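Local coordinates for protein 2,3-dihydroxy-2,3-dihydrophenylpropionate dehydrogenase (Pseudomonas sp. MC1, PDB 5XTF) that probably oxidises naphthalene cis-dihydrodiol to 1,2-dihydroxynaphthalene with NAD(+) as hydride acceptor, as a tetrameric short-chain dehydrogenase/reductase, at residues Gly21-Val26 / Gly47-Ala52; Gly96-Phe101 / Ser141-Glu146. One frame throughout, in Å; residues are numbered along the deposited sequence.

Interaction 1 (Gly21-Val26 / Gly47-Ala52); sequences GNQQVV and GYCVSA
Val25 pairs with Cys49 and Val26 with Val50 as parallel strand neighbours, tied by three backbone hydrogen bonds. Cys49 N donates to Gln24 O (3.0 Å). Val26 N bonds to Cys49 O, and Ser51 N reaches Val26 O, each at 2.9 Å. Cys49 and Ser51 thus bracket Val26, which bonds to both, as expected of a parallel ladder. Apolar packing accompanies it on both sheet faces. On one, Val25 CG2 meets Cys49 CB; on the other, Val26 CG1 lies 3.8 Å from Val50 CG2, the two valines side by side. The beta-branched valines suit these extended backbones.

The Tyr48 ring approaches both Gln24 and Val26 obliquely. Its CG lies anti to its own carbonyl carbon (chi1 -77°), which brings CE2 to 3.5 Å from Gln24 CB and CD2 to 3.8 Å from Val26 CG1. An alanine here is likely to open a gap beside Gln24 CB and Val26 CG1 where the ring lay and to lose the water link at the hydroxyl. That water sits 2.6 Å from Tyr48 OH and makes a weak bond to Gln24 OE1, whose stronger partner is Arg256. Gln24 NE2 turns back to Asn22 O, approaching from above its carbonyl plane, so both ends of the amide are held.

Gly47 ends the preceding helix in a Schellman motif, where a CB at these positive-phi backbone angles would collide with the preceding carbonyl O, hence glycine. The contact closes the beta-alpha-beta unit of strand 25-28, helix 34-46 and strand 49-54: Phe43 of that helix packs on Val26 and Val50, while helix 81-95 covers Val25 and Cys49.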
loop_
_atom_site.group_PDB
_atom_site.type_symbol
_atom_site.label_atom_id
_atom_site.label_comp_id
_atom_site.label_asym_id
_atom_site.label_seq_id
_atom_site.Cartn_x
_atom_site.Cartn_y
_atom_site.Cartn_z
ATOM N N GLY B 21 33.807 -14.427 -1.422
ATOM C CA GLY B 21 34.947 -13.758 -2.042
ATOM C C GLY B 21 34.807 -12.249 -1.977
ATOM O O GLY B 21 33.701 -11.731 -2.111
ATOM N N ASN B 22 35.918 -11.534 -1.772
ATOM C CA ASN B 22 35.822 -10.106 -1.481
ATOM C C ASN B 22 35.323 -9.326 -2.695
ATOM O O ASN B 22 34.297 -8.643 -2.622
ATOM C CB ASN B 22 37.173 -9.561 -0.999
ATOM C CG ASN B 22 37.083 -8.885 0.377
ATOM O OD1 ASN B 22 36.227 -9.231 1.206
ATOM N ND2 ASN B 22 37.968 -7.913 0.619
ATOM N N GLN B 23 36.024 -9.431 -3.825
ATOM C CA GLN B 23 35.846 -8.478 -4.919
ATOM C C GLN B 23 34.427 -8.505 -5.484
ATOM O O GLN B 23 33.986 -9.526 -6.016
ATOM C CB GLN B 23 36.837 -8.776 -6.030
ATOM C CG GLN B 23 36.806 -7.713 -7.095
ATOM C CD GLN B 23 36.915 -6.320 -6.490
ATOM O OE1 GLN B 23 35.951 -5.550 -6.513
ATOM N NE2 GLN B 23 38.094 -5.988 -5.941
ATOM N N GLN B 24 33.720 -7.380 -5.388
ATOM C CA GLN B 24 32.356 -7.292 -5.899
ATOM C C GLN B 24 32.335 -6.562 -7.231
ATOM O O GLN B 24 33.165 -5.688 -7.495
ATOM C CB GLN B 24 31.415 -6.580 -4.923
ATOM C CG GLN B 24 31.273 -7.268 -3.581
ATOM C CD GLN B 24 30.684 -8.649 -3.705
ATOM O OE1 GLN B 24 29.481 -8.790 -3.901
ATOM N NE2 GLN B 24 31.525 -9.679 -3.590
ATOM N N VAL B 25 31.354 -6.926 -8.060
ATOM C CA VAL B 25 31.208 -6.440 -9.426
ATOM C C VAL B 25 29.752 -6.061 -9.653
ATOM O O VAL B 25 28.853 -6.863 -9.374
ATOM C CB VAL B 25 31.638 -7.508 -10.445
ATOM C CG1 VAL B 25 31.266 -7.075 -11.839
ATOM C CG2 VAL B 25 33.131 -7.797 -10.319
ATOM N N VAL B 26 29.516 -4.856 -10.175
ATOM C CA VAL B 26 28.166 -4.359 -10.423
ATOM C C VAL B 26 28.050 -3.903 -11.871
ATOM O O VAL B 26 28.990 -3.327 -12.428
ATOM C CB VAL B 26 27.788 -3.207 -9.468
ATOM C CG1 VAL B 26 28.724 -2.018 -9.645
ATOM C CG2 VAL B 26 26.333 -2.780 -9.684
ATOM N N GLY B 47 34.485 0.710 -4.067
ATOM C CA GLY B 47 35.435 -0.349 -4.315
ATOM C C GLY B 47 35.007 -1.407 -5.303
ATOM O O GLY B 47 35.721 -2.404 -5.450
ATOM N N TYR B 48 33.878 -1.231 -5.983
ATOM C CA TYR B 48 33.381 -2.219 -6.936
ATOM C C TYR B 48 34.130 -2.141 -8.257
ATOM O O TYR B 48 34.594 -1.078 -8.674
ATOM C CB TYR B 48 31.889 -2.000 -7.241
ATOM C CG TYR B 48 30.898 -2.473 -6.195
ATOM C CD1 TYR B 48 30.785 -1.827 -4.978
ATOM C CD2 TYR B 48 30.052 -3.548 -6.446
ATOM C CE1 TYR B 48 29.864 -2.246 -4.013
ATOM C CE2 TYR B 48 29.123 -3.975 -5.489
ATOM C CZ TYR B 48 29.035 -3.315 -4.276
ATOM O OH TYR B 48 28.120 -3.725 -3.320
ATOM N N CYS B 49 34.208 -3.273 -8.939
ATOM C CA CYS B 49 34.423 -3.248 -10.376
ATOM C C CYS B 49 33.081 -2.961 -11.026
ATOM O O CYS B 49 32.065 -3.561 -10.651
ATOM C CB CYS B 49 34.989 -4.575 -10.873
ATOM S SG CYS B 49 36.509 -5.099 -10.047
ATOM N N VAL B 50 33.061 -2.026 -11.973
ATOM C CA VAL B 50 31.817 -1.489 -12.515
ATOM C C VAL B 50 31.802 -1.688 -14.020
ATOM O O VAL B 50 32.765 -1.330 -14.709
ATOM C CB VAL B 50 31.645 0.003 -12.168
ATOM C CG1 VAL B 50 30.391 0.568 -12.842
ATOM C CG2 VAL B 50 31.590 0.181 -10.654
ATOM N N SER B 51 30.719 -2.254 -14.526
ATOM C CA SER B 51 30.420 -2.159 -15.941
ATOM C C SER B 51 29.160 -1.332 -16.130
ATOM O O SER B 51 28.324 -1.201 -15.226
ATOM C CB SER B 51 30.253 -3.531 -16.587
ATOM O OG SER B 51 28.965 -4.026 -16.364
ATOM N N ALA B 52 29.023 -0.777 -17.325
ATOM C CA ALA B 52 28.068 0.299 -17.526
ATOM C C ALA B 52 27.569 0.270 -18.956
ATOM O O ALA B 52 28.366 0.152 -19.893
ATOM C CB ALA B 52 28.703 1.659 -17.217
HETATM O O HOH W 1 28.358 -6.054 -2.135
#

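Interaction 2 (Gly96-Phe101 / Ser141-Glu146); sequences GHLDCF and SAALPE
Leu98 and Phe101 pack against Ala143 in a small apolar contact between the loop leading into strand 100-103, with the strand's first residues, and the long helix 118-150, which follows that strand in the Rossmann-type fold. The Ala143 methyl is the shared point: its CB lies 4.0 Å from Leu98 CD2 and also 4.0 Å from Phe101 CB. Leu98 carries CG anti to its backbone N (chi1 175°), an extended course that sends CD2 to the methyl, and the Phe101 ring meets Ala143 CB obliquely. Alanine suits this spot because its single methyl lets the helix approach closely. One turn farther along, Leu98 CB meets Glu146 CB at 4.1 Å, and Ile92 of helix 81-95 touches both of these residues.

Polar contact is made through a water. It accepts from Leu98 N (2.8 Å) and lies within donating distance of both Glu146 O (2.8 Å) and Glu146 OE1 (2.7 Å). The bend of the Glu146 chain at chi2 (-62°) brings its carboxylate back to this water. With more acceptors around the water than it has protons, its donations to Glu146 are probably shared or alternate. The apolar side chains thus meet directly, whereas the Leu98 amide reaches the helix through a single bridging water.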
loop_
_atom_site.group_PDB
_atom_site.type_symbol
_atom_site.label_atom_id
_atom_site.label_comp_id
_atom_site.label_asym_id
_atom_site.label_seq_id
_atom_site.Cartn_x
_atom_site.Cartn_y
_atom_site.Cartn_z
ATOM N N GLY B 96 35.115 -11.539 -14.547
ATOM C CA GLY B 96 35.024 -12.907 -14.056
ATOM C C GLY B 96 33.686 -13.366 -13.533
ATOM O O GLY B 96 33.280 -14.503 -13.785
ATOM N N HIS B 97 32.986 -12.500 -12.810
ATOM C CA HIS B 97 31.681 -12.826 -12.243
ATOM C C HIS B 97 30.859 -11.540 -12.182
ATOM O O HIS B 97 31.341 -10.455 -12.514
ATOM C CB HIS B 97 31.829 -13.466 -10.853
ATOM C CG HIS B 97 32.406 -12.534 -9.835
ATOM N ND1 HIS B 97 33.762 -12.365 -9.664
ATOM C CD2 HIS B 97 31.809 -11.672 -8.973
ATOM C CE1 HIS B 97 33.977 -11.458 -8.727
ATOM N NE2 HIS B 97 32.809 -11.018 -8.293
ATOM N N LEU B 98 29.602 -11.665 -11.766
ATOM C CA LEU B 98 28.722 -10.511 -11.615
ATOM C C LEU B 98 27.989 -10.660 -10.292
ATOM O O LEU B 98 27.346 -11.688 -10.059
ATOM C CB LEU B 98 27.733 -10.404 -12.780
ATOM C CG LEU B 98 26.675 -9.290 -12.682
ATOM C CD1 LEU B 98 27.303 -7.893 -12.797
ATOM C CD2 LEU B 98 25.634 -9.464 -13.739
ATOM N N ASP B 99 28.084 -9.649 -9.424
ATOM C CA ASP B 99 27.395 -9.711 -8.137
ATOM C C ASP B 99 26.067 -8.963 -8.104
ATOM O O ASP B 99 25.160 -9.383 -7.386
ATOM C CB ASP B 99 28.287 -9.171 -7.012
ATOM C CG ASP B 99 29.556 -9.980 -6.843
ATOM O OD1 ASP B 99 29.488 -11.060 -6.212
ATOM O OD2 ASP B 99 30.622 -9.540 -7.346
ATOM N N CYS B 100 25.924 -7.863 -8.834
ATOM C CA CYS B 100 24.722 -7.051 -8.739
ATOM C C CYS B 100 24.394 -6.493 -10.111
ATOM O O CYS B 100 25.292 -6.072 -10.842
ATOM C CB CYS B 100 24.901 -5.904 -7.732
ATOM S SG CYS B 100 23.390 -4.900 -7.444
ATOM N N PHE B 101 23.120 -6.526 -10.472
ATOM C CA PHE B 101 22.639 -5.895 -11.695
ATOM C C PHE B 101 21.659 -4.794 -11.317
ATOM O O PHE B 101 20.679 -5.048 -10.601
ATOM C CB PHE B 101 21.962 -6.899 -12.634
ATOM C CG PHE B 101 21.384 -6.257 -13.872
ATOM C CD1 PHE B 101 22.220 -5.790 -14.873
ATOM C CD2 PHE B 101 20.020 -6.106 -14.031
ATOM C CE1 PHE B 101 21.712 -5.188 -16.010
ATOM C CE2 PHE B 101 19.507 -5.504 -15.177
ATOM C CZ PHE B 101 20.358 -5.047 -16.159
ATOM N N SER B 141 16.833 -11.163 -17.326
ATOM C CA SER B 141 16.995 -12.416 -18.062
ATOM C C SER B 141 18.455 -12.647 -18.464
ATOM O O SER B 141 18.997 -13.746 -18.294
ATOM C CB SER B 141 16.099 -12.387 -19.298
ATOM O OG SER B 141 16.313 -13.514 -20.117
ATOM N N ALA B 142 19.117 -11.615 -18.971
ATOM C CA ALA B 142 20.510 -11.771 -19.379
ATOM C C ALA B 142 21.455 -11.924 -18.189
ATOM O O ALA B 142 22.505 -12.567 -18.317
ATOM C CB ALA B 142 20.929 -10.585 -20.237
ATOM N N ALA B 143 21.119 -11.348 -17.028
ATOM C CA ALA B 143 22.038 -11.381 -15.898
ATOM C C ALA B 143 21.859 -12.607 -15.015
ATOM O O ALA B 143 22.798 -12.970 -14.297
ATOM C CB ALA B 143 21.898 -10.115 -15.053
ATOM N N LEU B 144 20.703 -13.279 -15.091
ATOM C CA LEU B 144 20.295 -14.325 -14.158
ATOM C C LEU B 144 21.347 -15.426 -14.001
ATOM O O LEU B 144 21.819 -15.644 -12.877
ATOM C CB LEU B 144 18.955 -14.928 -14.587
ATOM C CG LEU B 144 18.171 -15.631 -13.478
ATOM C CD1 LEU B 144 17.841 -14.678 -12.363
ATOM C CD2 LEU B 144 16.895 -16.206 -14.014
ATOM N N PRO B 145 21.767 -16.121 -15.071
ATOM C CA PRO B 145 22.714 -17.227 -14.862
ATOM C C PRO B 145 23.951 -16.809 -14.075
ATOM O O PRO B 145 24.414 -17.577 -13.220
ATOM C CB PRO B 145 23.043 -17.677 -16.288
ATOM C CG PRO B 145 21.886 -17.203 -17.123
ATOM C CD PRO B 145 21.499 -15.906 -16.509
ATOM N N GLU B 146 24.442 -15.581 -14.269
ATOM C CA GLU B 146 25.614 -15.122 -13.529
ATOM C C GLU B 146 25.279 -14.705 -12.098
ATOM O O GLU B 146 26.094 -14.911 -11.192
ATOM C CB GLU B 146 26.278 -13.971 -14.283
ATOM C CG GLU B 146 26.984 -14.439 -15.564
ATOM C CD GLU B 146 28.132 -15.428 -15.271
ATOM O OE1 GLU B 146 28.885 -15.208 -14.288
ATOM O OE2 GLU B 146 28.269 -16.441 -16.001
HETATM O O HOH W 2 28.740 -14.369 -11.737
#

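Interactions 1 and 2 lie with their centres about 12 Å apart on neighbouring strands, 25-28 and 100-103, of one parallel sheet. They meet directly: Asp99 OD2 lies 2.8 Å from Val25 N and His97 NE2 lies 3.0 Å from Gln23 O, both probable hydrogen bonds, while Val25 CG1 packs on His97 O at 3.4 Å. Arg256 links the two contacts, with a hydrogen bond to Gln24 OE1 and a salt bridge to Asp99 OD1. Both strands run toward the NAD(+) site, which is empty in this chain. Of its NAD(+)-binding residues, Val78 has its side chain about 6 Å from that of Phe101, and Asn104 about 10 Å from that of Val26, so the contacts lie near the site without forming it.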